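PDB 3KV0: HET-C2 from Podospora anserina, which probably binds and transfers glycolipids between membranes, as a fungal member of the glycolipid transfer protein (GLTP) family. Local coordinates for residues Ala36-Thr39 against Ala40-Leu43; Ile89-Leu92 against Val93-Glu96; Leu132-Ser135 against Phe136-Ser139. All blocks are in the same frame, centred on the assembly; numbering follows the deposited sequence.

Interaction 1. Residues Ala36-Thr39 against Ala40-Leu43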
loop_
_atom_site.group_PDB
_atom_site.type_symbol
_atom_site.label_atom_id
_atom_site.label_comp_id
_atom_site.label_asym_id
_atom_site.label_seq_id
_atom_site.Cartn_x
_atom_site.Cartn_y
_atom_site.Cartn_z
ATOM N N ALA A 36 17.145 4.896 -0.063
ATOM C CA ALA A 36 16.478 5.642 0.982
ATOM C C ALA A 36 15.137 6.109 0.459
ATOM O O ALA A 36 15.075 6.803 -0.566
ATOM C CB ALA A 36 17.315 6.841 1.389
ATOM N N ILE A 37 14.058 5.725 1.139
ATOM C CA ILE A 37 12.735 6.189 0.724
ATOM C C ILE A 37 12.312 7.364 1.600
ATOM O O ILE A 37 12.217 7.243 2.823
ATOM C CB ILE A 37 11.685 5.042 0.748
ATOM C CG1 ILE A 37 12.003 4.062 -0.379
ATOM C CG2 ILE A 37 10.251 5.616 0.556
ATOM C CD1 ILE A 37 11.355 2.693 -0.211
ATOM N N SER A 38 12.029 8.483 0.966
ATOM C CA SER A 38 11.709 9.687 1.678
ATOM C C SER A 38 10.369 9.490 2.399
ATOM O O SER A 38 9.394 9.105 1.774
ATOM C CB SER A 38 11.659 10.846 0.696
ATOM O OG SER A 38 11.685 12.063 1.394
ATOM N N THR A 39 10.366 9.763 3.700
ATOM C CA THR A 39 9.289 9.394 4.619
ATOM C C THR A 39 8.015 10.156 4.307
ATOM O O THR A 39 6.954 9.553 4.129
ATOM C CB THR A 39 9.712 9.663 6.066
ATOM O OG1 THR A 39 10.866 8.875 6.391
ATOM C CG2 THR A 39 8.558 9.387 7.052
ATOM N N ALA A 40 8.120 11.481 4.176
ATOM C CA ALA A 40 6.922 12.312 4.038
ATOM C C ALA A 40 6.115 12.001 2.780
ATOM O O ALA A 40 4.894 11.835 2.823
ATOM C CB ALA A 40 7.306 13.833 4.085
ATOM N N GLU A 41 6.799 11.911 1.650
ATOM C CA GLU A 41 6.154 11.625 0.379
ATOM C C GLU A 41 5.567 10.195 0.358
ATOM O O GLU A 41 4.504 9.955 -0.199
ATOM C CB GLU A 41 7.160 11.748 -0.773
ATOM C CG GLU A 41 7.634 13.205 -1.043
ATOM C CD GLU A 41 8.880 13.601 -0.278
ATOM O OE1 GLU A 41 9.199 13.037 0.813
ATOM O OE2 GLU A 41 9.564 14.505 -0.810
ATOM N N PHE A 42 6.296 9.267 0.942
ATOM C CA PHE A 42 5.827 7.877 1.058
ATOM C C PHE A 42 4.532 7.792 1.868
ATOM O O PHE A 42 3.593 7.113 1.463
ATOM C CB PHE A 42 6.892 7.072 1.741
ATOM C CG PHE A 42 6.473 5.665 2.086
ATOM C CD1 PHE A 42 6.436 4.682 1.113
ATOM C CD2 PHE A 42 6.117 5.335 3.388
ATOM C CE1 PHE A 42 6.052 3.355 1.456
ATOM C CE2 PHE A 42 5.733 4.023 3.728
ATOM C CZ PHE A 42 5.703 3.051 2.759
ATOM N N LEU A 43 4.473 8.470 3.018
ATOM C CA LEU A 43 3.277 8.399 3.840
ATOM C C LEU A 43 2.096 9.036 3.124
ATOM O O LEU A 43 0.956 8.504 3.137
ATOM C CB LEU A 43 3.512 9.051 5.206
ATOM C CG LEU A 43 4.541 8.340 6.088
ATOM C CD1 LEU A 43 4.817 9.096 7.444
ATOM C CD2 LEU A 43 4.159 6.910 6.369
#

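Interaction 2. Residues Ile89-Leu92 against Val93-Glu96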
loop_
_atom_site.group_PDB
_atom_site.type_symbol
_atom_site.label_atom_id
_atom_site.label_comp_id
_atom_site.label_asym_id
_atom_site.label_seq_id
_atom_site.Cartn_x
_atom_site.Cartn_y
_atom_site.Cartn_z
ATOM N N ILE A 89 12.621 6.306 5.376
ATOM C CA ILE A 89 11.969 5.217 6.089
ATOM C C ILE A 89 13.024 4.333 6.778
ATOM O O ILE A 89 12.883 3.984 7.940
ATOM C CB ILE A 89 11.019 4.377 5.125
ATOM C CG1 ILE A 89 9.876 5.251 4.593
ATOM C CG2 ILE A 89 10.510 3.121 5.823
ATOM C CD1 ILE A 89 8.856 5.660 5.625
ATOM N N GLN A 90 14.083 3.999 6.055
ATOM C CA GLN A 90 15.148 3.150 6.578
ATOM C C GLN A 90 15.839 3.752 7.815
ATOM O O GLN A 90 16.035 3.058 8.817
ATOM C CB GLN A 90 16.165 2.833 5.478
ATOM C CG GLN A 90 15.602 1.937 4.360
ATOM C CD GLN A 90 15.045 2.713 3.181
ATOM O OE1 GLN A 90 14.507 3.817 3.332
ATOM N NE2 GLN A 90 15.185 2.150 2.010
ATOM N N ASP A 91 16.166 5.040 7.774
ATOM C CA ASP A 91 16.712 5.703 8.970
ATOM C C ASP A 91 15.698 5.811 10.086
ATOM O O ASP A 91 16.036 5.619 11.259
ATOM C CB ASP A 91 17.329 7.065 8.651
ATOM C CG ASP A 91 18.698 6.938 7.973
ATOM O OD1 ASP A 91 19.364 5.894 8.149
ATOM O OD2 ASP A 91 19.076 7.857 7.208
ATOM N N LEU A 92 14.448 6.067 9.724
ATOM C CA LEU A 92 13.393 6.153 10.702
ATOM C C LEU A 92 13.387 4.883 11.502
ATOM O O LEU A 92 13.272 4.931 12.719
ATOM C CB LEU A 92 12.037 6.388 10.027
ATOM C CG LEU A 92 10.823 6.638 10.925
ATOM C CD1 LEU A 92 9.694 7.250 10.141
ATOM C CD2 LEU A 92 10.317 5.374 11.631
ATOM N N VAL A 93 13.519 3.746 10.821
ATOM C CA VAL A 93 13.471 2.469 11.496
ATOM C C VAL A 93 14.741 2.250 12.357
ATOM O O VAL A 93 14.653 1.874 13.522
ATOM C CB VAL A 93 13.223 1.316 10.488
ATOM C CG1 VAL A 93 13.437 -0.021 11.137
ATOM C CG2 VAL A 93 11.738 1.421 9.933
ATOM N N ARG A 94 15.900 2.510 11.781
ATOM C CA ARG A 94 17.186 2.320 12.501
ATOM C C ARG A 94 17.208 3.049 13.839
ATOM O O ARG A 94 17.583 2.468 14.866
ATOM C CB ARG A 94 18.351 2.784 11.629
ATOM C CG ARG A 94 18.666 1.837 10.506
ATOM C CD ARG A 94 19.685 2.431 9.558
ATOM N NE ARG A 94 19.787 1.647 8.317
ATOM C CZ ARG A 94 19.551 2.108 7.086
ATOM N NH1 ARG A 94 19.245 3.377 6.875
ATOM N NH2 ARG A 94 19.691 1.303 6.041
ATOM N N ASN A 95 16.747 4.293 13.817
ATOM C CA ASN A 95 16.778 5.191 14.962
ATOM C C ASN A 95 15.635 4.977 15.945
ATOM O O ASN A 95 15.772 5.294 17.116
ATOM C CB ASN A 95 16.809 6.652 14.474
ATOM C CG ASN A 95 18.055 6.962 13.615
ATOM O OD1 ASN A 95 19.113 6.339 13.806
ATOM N ND2 ASN A 95 17.930 7.916 12.665
ATOM N N GLU A 96 14.497 4.443 15.500
ATOM C CA GLU A 96 13.474 4.055 16.462
ATOM C C GLU A 96 13.924 2.816 17.227
ATOM O O GLU A 96 13.681 2.700 18.436
ATOM C CB GLU A 96 12.132 3.769 15.793
ATOM C CG GLU A 96 11.115 3.233 16.775
ATOM C CD GLU A 96 9.824 2.770 16.118
ATOM O OE1 GLU A 96 9.888 1.908 15.208
ATOM O OE2 GLU A 96 8.763 3.271 16.534
#

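Interaction 3. Residues Leu132-Ser135 against Phe136-Ser139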
loop_
_atom_site.group_PDB
_atom_site.type_symbol
_atom_site.label_atom_id
_atom_site.label_comp_id
_atom_site.label_asym_id
_atom_site.label_seq_id
_atom_site.Cartn_x
_atom_site.Cartn_y
_atom_site.Cartn_z
ATOM N N LEU A 132 -12.450 -8.889 -10.360
ATOM C CA LEU A 132 -11.732 -8.200 -9.310
ATOM C C LEU A 132 -11.664 -9.016 -8.042
ATOM O O LEU A 132 -10.629 -9.051 -7.400
ATOM C CB LEU A 132 -12.333 -6.826 -8.976
ATOM C CG LEU A 132 -11.726 -5.620 -9.666
ATOM C CD1 LEU A 132 -12.501 -4.384 -9.252
ATOM C CD2 LEU A 132 -10.224 -5.455 -9.404
ATOM N N ALA A 133 -12.783 -9.619 -7.655
ATOM C CA ALA A 133 -12.849 -10.367 -6.417
ATOM C C ALA A 133 -11.808 -11.455 -6.379
ATOM O O ALA A 133 -11.173 -11.643 -5.358
ATOM C CB ALA A 133 -14.293 -10.939 -6.172
ATOM N N ASP A 134 -11.590 -12.150 -7.500
ATOM C CA ASP A 134 -10.602 -13.227 -7.559
ATOM C C ASP A 134 -9.139 -12.732 -7.585
ATOM O O ASP A 134 -8.248 -13.356 -6.992
ATOM C CB ASP A 134 -10.869 -14.092 -8.797
ATOM C CG ASP A 134 -12.242 -14.783 -8.739
ATOM O OD1 ASP A 134 -12.558 -15.426 -7.702
ATOM O OD2 ASP A 134 -12.991 -14.651 -9.732
ATOM N N SER A 135 -8.885 -11.624 -8.286
ATOM C CA SER A 135 -7.531 -11.009 -8.207
ATOM C C SER A 135 -7.211 -10.632 -6.746
ATOM O O SER A 135 -6.140 -10.946 -6.229
ATOM C CB SER A 135 -7.412 -9.789 -9.120
ATOM O OG SER A 135 -7.660 -10.086 -10.488
ATOM N N PHE A 136 -8.171 -10.004 -6.061
ATOM C CA PHE A 136 -7.993 -9.708 -4.644
ATOM C C PHE A 136 -7.829 -10.956 -3.777
ATOM O O PHE A 136 -6.933 -11.018 -2.927
ATOM C CB PHE A 136 -9.093 -8.762 -4.133
ATOM C CG PHE A 136 -8.771 -7.323 -4.356
ATOM C CD1 PHE A 136 -9.199 -6.656 -5.483
ATOM C CD2 PHE A 136 -7.972 -6.634 -3.449
ATOM C CE1 PHE A 136 -8.845 -5.305 -5.683
ATOM C CE2 PHE A 136 -7.641 -5.287 -3.643
ATOM C CZ PHE A 136 -8.055 -4.637 -4.776
ATOM N N ARG A 137 -8.650 -11.998 -3.998
ATOM C CA ARG A 137 -8.493 -13.202 -3.205
ATOM C C ARG A 137 -7.144 -13.853 -3.366
ATOM O O ARG A 137 -6.560 -14.311 -2.412
ATOM C CB ARG A 137 -9.555 -14.238 -3.535
ATOM C CG ARG A 137 -10.907 -13.957 -2.943
ATOM C CD ARG A 137 -11.972 -14.745 -3.760
ATOM N NE ARG A 137 -13.316 -14.443 -3.291
ATOM C CZ ARG A 137 -14.418 -14.467 -4.037
ATOM N NH1 ARG A 137 -14.377 -14.747 -5.334
ATOM N NH2 ARG A 137 -15.583 -14.181 -3.472
ATOM N N GLY A 138 -6.639 -13.900 -4.584
ATOM C CA GLY A 138 -5.362 -14.548 -4.793
ATOM C C GLY A 138 -4.225 -13.743 -4.197
ATOM O O GLY A 138 -3.286 -14.297 -3.687
ATOM N N SER A 139 -4.314 -12.411 -4.283
ATOM C CA SER A 139 -3.368 -11.552 -3.593
ATOM C C SER A 139 -3.382 -11.746 -2.079
ATOM O O SER A 139 -2.345 -11.825 -1.437
ATOM C CB SER A 139 -3.636 -10.050 -3.908
ATOM O OG SER A 139 -2.611 -9.318 -3.266
#

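Interaction 1. Residues Ala36-Thr39 against Ala40-Leu43
Ile37 and Phe42 meet where a short strand turns into helix 39-57. The CG2 methyl of Ile37 lies 3.8 Å from Phe42 CB and comes next nearest to CD1, oblique to the ring, so the methyl meets the root of the aromatic side chain and no stack forms.

Ser38 comes next, at the N-cap position, and it plays two parts. Its carbonyl O receives the amide of Phe42 in the first i to i+4 bond of the helix, with Phe42 N 3.2 Å from Ser38 O. Its hydroxyl makes no capping bond to the helix backbone. Instead OG, held anti to the backbone N (chi1 -165°), donates to the carboxylate three residues on, with Ser38 OG 2.7 Å from Glu41 OE1. The Glu41 chain bends at chi2 (91°), bringing the acid back along the first turn, and OE1 is met from above the carboxylate plane. The pair illustrates how an N-cap residue and a glutamate in the first turn can join through side chains without forming a capping box.

Thr39 opens the helix. Its carbonyl O accepts the Leu43 amide, Leu43 N lying 2.9 Å from Thr39 O, while the Thr39 and Leu43 side chains run side by side in the same direction, with Thr39 CG2 3.8 Å from Leu43 CD1. The hydroxyl of Thr39 is engaged elsewhere, bonded to the backbone O of Ser86.

Around this junction, strand 36-37 pairs antiparallel with strand 29-30, and Ile37, Thr39 and Phe42 all pack against Ile89 of helix 89-96, while Phe42 also rests on Leu111 and Leu115 of helix 103-122.

Interaction 2. Residues Ile89-Leu92 against Val93-Glu96
Ile89 through Glu96 form a continuous short helix in which four successive carbonyls, from Ile89 to Leu92, receive the amides of Val93 to Glu96. The four N-to-O separations are regular: Val93 N to Ile89 O, Arg94 N to Gln90 O and Asn95 N to Asp91 O each measure 3.0 Å, and Glu96 N to Leu92 O 3.1 Å.

Asp91 and Arg94, three residues apart, form a salt bridge through one N-H...O hydrogen bond, with Arg94 NH1 2.8 Å from Asp91 OD1. The oxygen lies close to the guanidinium plane, at the edge, yet is approached from above its carboxylate plane, and the two planes stand 62° apart. CG of Arg94 lies beside the backbone N (chi1 -74°), and from there the chain runs extended to NE, back over the preceding turn, with Arg94 NH1 3.4 Å from Gln90 CB and one guanidinium face over Gln90 CA. Its NE makes a second salt bridge, to Glu206, so the cation is shared between two acids.

The carboxylate of Glu96, at the end of an extended chain, bonds Thr105 OG1 and Ala104 N, at the beginning of helix 103-122. Ile89, Leu92 and Val93 supply the apolar side, packing on that helix. Such a division, with an i to i+3 ion pair on one flank and aliphatic groups on another, marks an amphipathic helix in the predominantly helical GLTP fold.

Interaction 3. Residues Leu132-Ser135 against Phe136-Ser139
Asp134 and Arg137 meet across one turn of helix 132-142, their flat groups inclined at 48°. Arg137 NH1 stands 3.1 Å from Asp134 OD1, which lies in the guanidinium plane at its edge, whereas the carboxylate is approached from above, 46° out of its own plane. One N-H, from NH1, is directed at OD1 in this salt bridge. Arg137 CG sits beside the backbone N (chi1 -77°), and the chain then runs extended, passing over the Ala133 carbonyl. One guanidinium face comes to rest on the Ala133 methyl, with Ala133 CB 3.9 Å from NH1 of Arg137 and displaced toward the rim of the group. NH2 has its own partner, Ser161 OG.

Leu132 and Phe136, one turn apart, lie side by side and point the same way. The methyl Leu132 CD2 is 4.0 Å from Phe136 CE1, and the ring turns an edge to the backbone, with Phe136 CD1 3.4 Å from Leu132 O. That carbonyl also takes the Phe136 amide. The helix thus carries an i to i+3 ion pair on its partly exposed flank and an i to i+4 apolar pair on its buried one.

Both apolar side chains touch Leu56 of helix 39-57. Phe136 further meets the ring of Phe61 and Ala121 of helix 103-122, and with Arg137 it contacts Met160 of helix 155-161, so helix 132-142 is packed against three other helices.

Interactions 1 and 2 belong together, their centres 11 Å apart, whereas interaction 3 lies on the opposite side of the chain's centre, about 28 Å from the centre of the first and 33 Å from that of the second. The first two are in direct contact: Ile37 O is 2.8 Å from Ile89 N and Ile37 N 2.9 Å from Gln90 OE1, both probable hydrogen bonds, while Phe42 CD2 packs 3.6 Å from Ile89 CD1. Strand 36-37 thus docks on the start of helix 89-96. Interaction 3 touches neither, yet helix 39-57, which carries part of interaction 1, also touches interactions 2 and 3, and helix 103-122 touches all three, consistent with a GLTP-type helical fold.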